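Local coordinates for protein 1,3-alpha-isomaltosidase (Kribbella flavida DSM 17836, PDB 5X3I) that hydrolyses the alpha-1,3-glucosidic linkages of the cyclic tetrasaccharide cyclobis-(1-6)-alpha-nigerosyl to release isomaltose, as an intracellular glycoside hydrolase of family 31, at residues G238-T243 with D286-A291; Q312-R317 with K376-E381; F364-D369 with R456-E461. The protein carries 1 engineered substitution. One frame throughout, in Å; residues are numbered along the deposited sequence.

Contact 1 (G238-T243 with D286-A291); sequences GFHVRT and DEVGRA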
loop_
_atom_site.group_PDB
_atom_site.type_symbol
_atom_site.label_atom_id
_atom_site.label_comp_id
_atom_site.label_asym_id
_atom_site.label_seq_id
_atom_site.Cartn_x
_atom_site.Cartn_y
_atom_site.Cartn_z
ATOM N N GLY A 238 -21.203 -10.824 -0.284
ATOM C CA GLY A 238 -19.944 -10.311 -0.779
ATOM C C GLY A 238 -19.336 -11.242 -1.802
ATOM O O GLY A 238 -19.730 -12.396 -1.909
ATOM N N PHE A 239 -18.359 -10.742 -2.544
ATOM C CA PHE A 239 -17.722 -11.522 -3.594
ATOM C C PHE A 239 -16.207 -11.363 -3.571
ATOM O O PHE A 239 -15.689 -10.334 -3.177
ATOM C CB PHE A 239 -18.250 -11.103 -4.971
ATOM C CG PHE A 239 -17.852 -9.707 -5.368
ATOM C CD1 PHE A 239 -16.707 -9.481 -6.115
ATOM C CD2 PHE A 239 -18.611 -8.622 -4.977
ATOM C CE1 PHE A 239 -16.338 -8.202 -6.467
ATOM C CE2 PHE A 239 -18.244 -7.341 -5.325
ATOM C CZ PHE A 239 -17.103 -7.133 -6.072
ATOM N N HIS A 240 -15.518 -12.395 -4.025
ATOM C CA HIS A 240 -14.088 -12.342 -4.251
ATOM C C HIS A 240 -13.790 -12.923 -5.622
ATOM O O HIS A 240 -14.063 -14.088 -5.875
ATOM C CB HIS A 240 -13.342 -13.118 -3.163
ATOM C CG HIS A 240 -11.897 -13.347 -3.458
ATOM N ND1 HIS A 240 -11.235 -14.493 -3.074
ATOM C CD2 HIS A 240 -10.976 -12.576 -4.078
ATOM C CE1 HIS A 240 -9.977 -14.424 -3.456
ATOM N NE2 HIS A 240 -9.791 -13.266 -4.064
ATOM N N VAL A 241 -13.225 -12.115 -6.506
ATOM C CA VAL A 241 -12.781 -12.639 -7.787
ATOM C C VAL A 241 -11.464 -13.344 -7.543
ATOM O O VAL A 241 -10.507 -12.697 -7.099
ATOM C CB VAL A 241 -12.589 -11.536 -8.823
ATOM C CG1 VAL A 241 -12.280 -12.136 -10.178
ATOM C CG2 VAL A 241 -13.820 -10.636 -8.879
ATOM N N ARG A 242 -11.349 -14.635 -7.839
ATOM C CA ARG A 242 -10.109 -15.222 -7.401
ATOM C C ARG A 242 -9.099 -15.117 -8.522
ATOM O O ARG A 242 -8.933 -16.019 -9.325
ATOM C CB ARG A 242 -10.325 -16.698 -7.035
ATOM C CG ARG A 242 -11.393 -16.947 -5.984
ATOM C CD ARG A 242 -11.756 -18.419 -5.876
ATOM N NE ARG A 242 -12.534 -18.680 -4.667
ATOM C CZ ARG A 242 -13.222 -19.792 -4.437
ATOM N NH1 ARG A 242 -13.247 -20.757 -5.349
ATOM N NH2 ARG A 242 -13.892 -19.939 -3.299
ATOM N N THR A 243 -8.286 -14.081 -8.421
ATOM C CA THR A 243 -7.174 -13.866 -9.318
ATOM C C THR A 243 -6.233 -12.885 -8.641
ATOM O O THR A 243 -6.682 -12.054 -7.854
ATOM C CB THR A 243 -7.646 -13.297 -10.671
ATOM O OG1 THR A 243 -6.533 -13.151 -11.551
ATOM C CG2 THR A 243 -8.309 -11.953 -10.481
ATOM N N ASP A 286 -11.366 -16.997 5.717
ATOM C CA ASP A 286 -11.185 -18.449 5.753
ATOM C C ASP A 286 -10.498 -18.931 4.486
ATOM O O ASP A 286 -9.716 -19.876 4.505
ATOM C CB ASP A 286 -12.519 -19.186 5.904
ATOM C CG ASP A 286 -12.956 -19.317 7.351
ATOM O OD1 ASP A 286 -12.181 -18.919 8.240
ATOM O OD2 ASP A 286 -14.080 -19.813 7.590
ATOM N N GLU A 287 -10.840 -18.297 3.374
ATOM C CA GLU A 287 -10.247 -18.634 2.095
ATOM C C GLU A 287 -8.850 -18.039 1.878
ATOM O O GLU A 287 -7.949 -18.734 1.442
ATOM C CB GLU A 287 -11.192 -18.170 0.976
ATOM C CG GLU A 287 -10.745 -18.491 -0.430
ATOM C CD GLU A 287 -11.729 -17.978 -1.490
ATOM O OE1 GLU A 287 -11.251 -17.496 -2.535
ATOM O OE2 GLU A 287 -12.962 -18.046 -1.266
ATOM N N VAL A 288 -8.691 -16.741 2.108
ATOM C CA VAL A 288 -7.421 -16.096 1.758
ATOM C C VAL A 288 -6.424 -15.819 2.899
ATOM O O VAL A 288 -5.297 -15.408 2.651
ATOM C CB VAL A 288 -7.690 -14.796 1.014
ATOM C CG1 VAL A 288 -8.671 -15.075 -0.135
ATOM C CG2 VAL A 288 -8.251 -13.743 1.949
ATOM N N GLY A 289 -6.813 -16.103 4.132
ATOM C CA GLY A 289 -5.974 -15.771 5.268
ATOM C C GLY A 289 -6.460 -14.659 6.175
ATOM O O GLY A 289 -7.303 -13.836 5.809
ATOM N N ARG A 290 -5.887 -14.652 7.381
ATOM C CA ARG A 290 -6.394 -13.889 8.509
ATOM C C ARG A 290 -5.237 -13.468 9.441
ATOM O O ARG A 290 -4.217 -14.139 9.507
ATOM C CB ARG A 290 -7.424 -14.738 9.267
ATOM C CG ARG A 290 -8.044 -14.120 10.494
ATOM C CD ARG A 290 -8.943 -15.129 11.210
ATOM N NE ARG A 290 -10.254 -15.265 10.576
ATOM C CZ ARG A 290 -10.641 -16.321 9.868
ATOM N NH1 ARG A 290 -9.828 -17.350 9.686
ATOM N NH2 ARG A 290 -11.852 -16.345 9.342
ATOM N N ALA A 291 -5.405 -12.359 10.149
ATOM C CA ALA A 291 -4.385 -11.899 11.079
ATOM C C ALA A 291 -4.188 -12.906 12.196
ATOM O O ALA A 291 -5.089 -13.659 12.533
ATOM C CB ALA A 291 -4.750 -10.558 11.657
#
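E287, next to last in helix 277-288, reaches across to the end of a beta-strand, where its carboxylate meets H240 on the buried side and R242 on the solvent side. The packed half of the contact is the imidazole of H240. Its ring is inserted between strand and helix, and H240 CE1 lies 3.6 Å from V288 CG1. The backbone at R242 CA lies over one face of the ring, while F284, a turn earlier on the same helix as E287, meets the imidazole edge-to-face. H240 ND1 donates a weak, bent bond of 3.1 Å to E287 OE1, which lies at the ring edge. Strand 237-241 is an inner strand of a five-stranded mixed sheet in the N-terminal part of the enzyme, paired there with strands 223-230 and 267-274; helix 277-288 follows the latter strand and packs back on the sheet, ahead of the first strand of the catalytic TIM-barrel, 302-304. Toward solvent the contact becomes polar and more open. R242 extends from CG to NE and grips the carboxylate side-on in a salt bridge, with R242 NE 2.8 Å from E287 OE1 and R242 NH2 2.9 Å from E287 OE2. The two flat groups do not share a plane: guanidinium and carboxylate are turned 80° apart, and both oxygens are met from above the carboxylate plane. E287 can span both partners because its CG is anti to the backbone N (chi1 -178°) and the chain beyond is extended. From the neighbouring strand 267-274, the hydroxyl of Y273 is hydrogen-bonded to E287 OE2.

Contact 2 (Q312-R317 with K376-E381); sequences QLVTAR and KAMIDE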
loop_
_atom_site.group_PDB
_atom_site.type_symbol
_atom_site.label_atom_id
_atom_site.label_comp_id
_atom_site.label_asym_id
_atom_site.label_seq_id
_atom_site.Cartn_x
_atom_site.Cartn_y
_atom_site.Cartn_z
ATOM N N GLN A 312 23.431 9.113 17.569
ATOM C CA GLN A 312 23.257 10.345 18.340
ATOM C C GLN A 312 21.855 10.951 18.181
ATOM O O GLN A 312 21.250 11.377 19.158
ATOM C CB GLN A 312 24.322 11.377 17.950
ATOM C CG GLN A 312 24.089 12.787 18.519
ATOM C CD GLN A 312 25.197 13.770 18.124
ATOM O OE1 GLN A 312 26.269 13.359 17.670
ATOM N NE2 GLN A 312 24.936 15.073 18.291
ATOM N N LEU A 313 21.335 10.964 16.956
ATOM C CA LEU A 313 20.019 11.546 16.707
ATOM C C LEU A 313 18.872 10.692 17.265
ATOM O O LEU A 313 17.968 11.219 17.913
ATOM C CB LEU A 313 19.815 11.792 15.209
ATOM C CG LEU A 313 20.546 13.017 14.651
ATOM C CD1 LEU A 313 20.630 12.981 13.132
ATOM C CD2 LEU A 313 19.867 14.301 15.114
ATOM N N VAL A 314 18.909 9.386 17.014
ATOM C CA VAL A 314 17.870 8.509 17.523
ATOM C C VAL A 314 17.834 8.601 19.046
ATOM O O VAL A 314 16.778 8.775 19.634
ATOM C CB VAL A 314 18.072 7.043 17.107
ATOM C CG1 VAL A 314 17.131 6.157 17.891
ATOM C CG2 VAL A 314 17.856 6.861 15.606
ATOM N N THR A 315 18.998 8.538 19.684
ATOM C CA THR A 315 19.013 8.603 21.136
ATOM C C THR A 315 18.544 9.992 21.604
ATOM O O THR A 315 17.811 10.080 22.575
ATOM C CB THR A 315 20.408 8.230 21.729
ATOM O OG1 THR A 315 21.415 9.126 21.269
ATOM C CG2 THR A 315 20.789 6.824 21.323
ATOM N N ALA A 316 18.894 11.056 20.886
ATOM C CA ALA A 316 18.432 12.402 21.268
ATOM C C ALA A 316 16.911 12.537 21.213
ATOM O O ALA A 316 16.300 13.046 22.149
ATOM C CB ALA A 316 19.067 13.467 20.395
ATOM N N ARG A 317 16.311 12.081 20.113
ATOM C CA ARG A 317 14.867 12.166 19.936
ATOM C C ARG A 317 14.122 11.335 20.995
ATOM O O ARG A 317 13.110 11.777 21.529
ATOM C CB ARG A 317 14.465 11.712 18.516
ATOM C CG ARG A 317 15.010 12.588 17.364
ATOM C CD ARG A 317 14.441 14.017 17.330
ATOM N NE ARG A 317 15.090 14.802 16.281
ATOM C CZ ARG A 317 16.202 15.510 16.452
ATOM N NH1 ARG A 317 16.781 15.557 17.645
ATOM N NH2 ARG A 317 16.743 16.163 15.435
ATOM N N LYS A 376 24.254 -1.988 19.395
ATOM C CA LYS A 376 23.732 -2.891 20.415
ATOM C C LYS A 376 23.457 -2.144 21.723
ATOM O O LYS A 376 22.440 -2.372 22.363
ATOM C CB LYS A 376 24.687 -4.059 20.670
ATOM C CG LYS A 376 24.243 -4.960 21.829
ATOM C CD LYS A 376 25.065 -6.245 21.942
ATOM C CE LYS A 376 24.863 -6.922 23.317
ATOM N NZ LYS A 376 23.420 -7.113 23.675
ATOM N N ALA A 377 24.360 -1.248 22.112
ATOM C CA ALA A 377 24.156 -0.464 23.327
ATOM C C ALA A 377 22.931 0.435 23.192
ATOM O O ALA A 377 22.156 0.569 24.127
ATOM C CB ALA A 377 25.395 0.371 23.650
ATOM N N MET A 378 22.757 1.045 22.024
ATOM C CA MET A 378 21.586 1.881 21.781
ATOM C C MET A 378 20.302 1.067 21.948
ATOM O O MET A 378 19.385 1.473 22.654
ATOM C CB MET A 378 21.632 2.503 20.380
ATOM C CG MET A 378 20.383 3.308 20.037
ATOM S SD MET A 378 20.267 3.781 18.298
ATOM C CE MET A 378 20.257 2.189 17.510
ATOM N N ILE A 379 20.263 -0.098 21.317
ATOM C CA ILE A 379 19.070 -0.931 21.332
ATOM C C ILE A 379 18.821 -1.505 22.728
ATOM O O ILE A 379 17.687 -1.578 23.169
ATOM C CB ILE A 379 19.165 -2.074 20.292
ATOM C CG1 ILE A 379 19.180 -1.499 18.878
ATOM C CG2 ILE A 379 18.018 -3.052 20.436
ATOM C CD1 ILE A 379 19.537 -2.518 17.812
ATOM N N ASP A 380 19.883 -1.899 23.420
ATOM C CA ASP A 380 19.730 -2.404 24.775
ATOM C C ASP A 380 19.115 -1.328 25.676
ATOM O O ASP A 380 18.212 -1.618 26.441
ATOM C CB ASP A 380 21.068 -2.893 25.332
ATOM C CG ASP A 380 21.545 -4.177 24.667
ATOM O OD1 ASP A 380 20.775 -4.780 23.890
ATOM O OD2 ASP A 380 22.689 -4.589 24.919
ATOM N N GLU A 381 19.572 -0.086 25.552
ATOM C CA GLU A 381 19.001 0.990 26.359
ATOM C C GLU A 381 17.538 1.237 26.019
ATOM O O GLU A 381 16.723 1.382 26.921
ATOM C CB GLU A 381 19.788 2.293 26.210
ATOM C CG GLU A 381 19.153 3.492 26.945
ATOM C CD GLU A 381 19.041 3.306 28.477
ATOM O OE1 GLU A 381 19.745 2.461 29.051
ATOM O OE2 GLU A 381 18.245 4.021 29.107
#
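Helices 311-323 and 375-384 approach each other most nearly, within the segments 312-317 and 376-381, at T315 and M378, whose CA atoms are 7.2 Å apart. M378 supplies one whole side of the contact. Its CG stands anti to the backbone N (chi1 176°), which sends the chain across to the other helix, and the bend at chi3 (60°) turns the terminal methyl aside beyond the sulfur. Two parts of this side chain do the touching. M378 SD lies against V314, 4.0 Å from V314 CG1 and hardly farther from V314 CB, with the two side chains crossing at about a right angle. Nearer the backbone, M378 CG meets the methyl of T315, at 3.8 Å from T315 CG2. That methyl faces the methionine while the hydroxyl is engaged within its own helix, where T315 OG1 is hydrogen-bonded to the carbonyl of Q311. Both helices belong to the alpha layer of the TIM-barrel, and V314 and M378 both rest on I333 of barrel strand 330-333 and on W372. Between these two segments the contact is therefore made by hydrocarbon groups and the thioether sulfur, so that cohesion here comes from dispersion and the exclusion of water, with little demand on the exact direction of any group.

Contact 3 (F364-D369 with R456-E461); sequences FSYRPD and RRYLVE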
loop_
_atom_site.group_PDB
_atom_site.type_symbol
_atom_site.label_atom_id
_atom_site.label_comp_id
_atom_site.label_asym_id
_atom_site.label_seq_id
_atom_site.Cartn_x
_atom_site.Cartn_y
_atom_site.Cartn_z
ATOM N N PHE A 364 31.416 -7.737 11.856
ATOM C CA PHE A 364 31.322 -6.283 11.836
ATOM C C PHE A 364 32.066 -5.606 12.991
ATOM O O PHE A 364 31.994 -6.047 14.132
ATOM C CB PHE A 364 29.850 -5.851 11.861
ATOM C CG PHE A 364 29.047 -6.327 10.676
ATOM C CD1 PHE A 364 29.261 -5.789 9.410
ATOM C CD2 PHE A 364 28.074 -7.306 10.826
ATOM C CE1 PHE A 364 28.523 -6.223 8.319
ATOM C CE2 PHE A 364 27.327 -7.747 9.737
ATOM C CZ PHE A 364 27.549 -7.209 8.482
ATOM N N SER A 365 32.776 -4.533 12.676
ATOM C CA SER A 365 33.277 -3.615 13.691
ATOM C C SER A 365 32.585 -2.285 13.506
ATOM O O SER A 365 32.265 -1.914 12.391
ATOM C CB SER A 365 34.794 -3.428 13.597
ATOM O OG SER A 365 35.453 -4.675 13.551
ATOM N N TYR A 366 32.380 -1.569 14.602
ATOM C CA TYR A 366 31.739 -0.269 14.570
ATOM C C TYR A 366 32.684 0.779 15.170
ATOM O O TYR A 366 33.120 0.666 16.308
ATOM C CB TYR A 366 30.392 -0.337 15.306
ATOM C CG TYR A 366 29.512 -1.440 14.749
ATOM C CD1 TYR A 366 28.677 -1.208 13.663
ATOM C CD2 TYR A 366 29.551 -2.725 15.279
ATOM C CE1 TYR A 366 27.890 -2.222 13.127
ATOM C CE2 TYR A 366 28.768 -3.741 14.752
ATOM C CZ TYR A 366 27.942 -3.479 13.671
ATOM O OH TYR A 366 27.177 -4.479 13.143
ATOM N N ARG A 367 33.013 1.786 14.379
ATOM C CA ARG A 367 34.016 2.766 14.766
ATOM C C ARG A 367 33.439 3.877 15.625
ATOM O O ARG A 367 32.319 4.332 15.380
ATOM C CB ARG A 367 34.674 3.349 13.518
ATOM C CG ARG A 367 35.571 2.350 12.815
ATOM C CD ARG A 367 36.616 1.829 13.793
ATOM N NE ARG A 367 36.764 0.377 13.762
ATOM C CZ ARG A 367 37.649 -0.256 13.001
ATOM N NH1 ARG A 367 38.449 0.443 12.208
ATOM N NH2 ARG A 367 37.736 -1.580 13.032
ATOM N N PRO A 368 34.213 4.327 16.628
ATOM C CA PRO A 368 33.771 5.336 17.592
ATOM C C PRO A 368 33.279 6.601 16.918
ATOM O O PRO A 368 32.414 7.267 17.447
ATOM C CB PRO A 368 35.034 5.617 18.414
ATOM C CG PRO A 368 35.835 4.401 18.285
ATOM C CD PRO A 368 35.598 3.907 16.890
ATOM N N ASP A 369 33.840 6.920 15.763
ATOM C CA ASP A 369 33.484 8.135 15.042
ATOM C C ASP A 369 32.430 7.899 13.952
ATOM O O ASP A 369 32.076 8.816 13.218
ATOM C CB ASP A 369 34.742 8.758 14.442
ATOM C CG ASP A 369 35.842 8.970 15.484
ATOM O OD1 ASP A 369 35.522 9.099 16.686
ATOM O OD2 ASP A 369 37.036 9.002 15.111
ATOM N N ARG A 456 19.770 -10.475 6.878
ATOM C CA ARG A 456 19.236 -9.683 7.976
ATOM C C ARG A 456 19.189 -10.441 9.322
ATOM O O ARG A 456 18.835 -9.856 10.351
ATOM C CB ARG A 456 17.829 -9.192 7.629
ATOM C CG ARG A 456 17.750 -8.103 6.551
ATOM C CD ARG A 456 17.879 -8.631 5.124
ATOM N NE ARG A 456 17.696 -7.523 4.194
ATOM C CZ ARG A 456 18.064 -7.510 2.919
ATOM N NH1 ARG A 456 18.636 -8.571 2.352
ATOM N NH2 ARG A 456 17.849 -6.413 2.208
ATOM N N ARG A 457 19.526 -11.727 9.303
ATOM C CA ARG A 457 19.314 -12.570 10.478
ATOM C C ARG A 457 20.041 -12.046 11.726
ATOM O O ARG A 457 19.465 -12.033 12.813
ATOM C CB ARG A 457 19.732 -14.020 10.206
ATOM C CG ARG A 457 19.551 -14.958 11.401
ATOM C CD ARG A 457 19.689 -16.434 11.012
ATOM N NE ARG A 457 18.642 -16.808 10.074
ATOM C CZ ARG A 457 17.390 -17.084 10.425
ATOM N NH1 ARG A 457 17.030 -17.064 11.706
ATOM N NH2 ARG A 457 16.498 -17.391 9.493
ATOM N N TYR A 458 21.284 -11.599 11.565
ATOM C CA TYR A 458 22.047 -11.094 12.710
ATOM C C TYR A 458 21.391 -9.855 13.338
ATOM O O TYR A 458 21.593 -9.576 14.515
ATOM C CB TYR A 458 23.491 -10.779 12.310
ATOM C CG TYR A 458 23.648 -9.481 11.554
ATOM C CD1 TYR A 458 23.342 -9.404 10.203
ATOM C CD2 TYR A 458 24.110 -8.336 12.186
ATOM C CE1 TYR A 458 23.489 -8.219 9.502
ATOM C CE2 TYR A 458 24.263 -7.138 11.492
ATOM C CZ TYR A 458 23.945 -7.091 10.148
ATOM O OH TYR A 458 24.078 -5.923 9.451
ATOM N N LEU A 459 20.589 -9.128 12.564
ATOM C CA LEU A 459 19.902 -7.954 13.097
ATOM C C LEU A 459 18.871 -8.359 14.138
ATOM O O LEU A 459 18.714 -7.673 15.148
ATOM C CB LEU A 459 19.231 -7.137 11.990
ATOM C CG LEU A 459 20.129 -6.559 10.899
ATOM C CD1 LEU A 459 19.287 -6.166 9.682
ATOM C CD2 LEU A 459 20.923 -5.351 11.412
ATOM N N VAL A 460 18.162 -9.458 13.883
ATOM C CA VAL A 460 17.207 -9.984 14.859
ATOM C C VAL A 460 17.862 -10.845 15.957
ATOM O O VAL A 460 17.497 -10.743 17.119
ATOM C CB VAL A 460 16.089 -10.804 14.182
ATOM C CG1 VAL A 460 15.051 -11.187 15.196
ATOM C CG2 VAL A 460 15.412 -9.988 13.091
ATOM N N GLU A 461 18.811 -11.698 15.589
ATOM C CA GLU A 461 19.370 -12.645 16.554
ATOM C C GLU A 461 20.448 -12.028 17.470
ATOM O O GLU A 461 20.455 -12.283 18.663
ATOM C CB GLU A 461 19.904 -13.883 15.827
ATOM C CG GLU A 461 18.773 -14.677 15.190
ATOM C CD GLU A 461 19.186 -16.036 14.661
ATOM O OE1 GLU A 461 20.380 -16.383 14.707
ATOM O OE2 GLU A 461 18.293 -16.753 14.165
HETATM O O HOH W 1 26.163 -4.057 10.448
#
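Y458 and F364 lay their rings together in an offset stack, the centroids 4.9 Å apart and the planes inclined by 30°. The overlap is partial. F364 brings one corner of its ring over a face of the tyrosine, where F364 CE2 sits 3.5 Å from Y458 CZ and lies displaced toward the rim, so the phenolic end is covered more than the ring as a whole. L459 CG, from the next residue along the helix, lies against the opposite face of Y458, so both faces of the tyrosine ring are touched near the rim. Y458 CG stands between its backbone N and carbonyl carbon (chi1 77°), an orientation that directs the ring outward from helix 457-461 to F364. This helix is part of the alpha layer of the family 31 TIM-barrel, just ahead of barrel strand 467-470, while F364 adjoins the small two-stranded antiparallel sheet of 348-349 and 365-366, which belongs to the long excursion between barrel strands 330-333 and 388-393. Y350 meets the F364 ring edge-to-face from that same excursion. Y366 takes a smaller share: Y366 OH comes no nearer than 4.3 Å, to Y458 CE2, but one water joins the two phenols, 2.9 Å from Y366 OH and 3.0 Å from Y458 OH, to which it donates. The water oxygen also lies over the centre of the F364 ring. Y458 OH is also hydrogen-bonded to the carbonyl of T343, so the hydroxyl has two polar partners. With an alanine here the stacking surface is gone, which would probably leave a gap beside F364 and deprive both the bridging water and the T343 carbonyl of the phenol they bind.

Contacts 2 and 3 are neighbours on the outer part of the TIM-barrel, their centres 14 Å apart and their nearest atoms about 6 Å apart without touching. Their segments alternate along the chain, strand 365-366 being followed by helix 375-384, so the excursion that contributes F364 and Y366 to contact 3 leads directly into a helix of contact 2. Contact 1 closes earlier in the sequence and lies far off, its centre 42 Å from that of contact 2 and 40 Å from that of contact 3. None of the three is at the active site, where the presumed nucleophile position, A471, carries the engineered substitution and D536 is the probable proton donor.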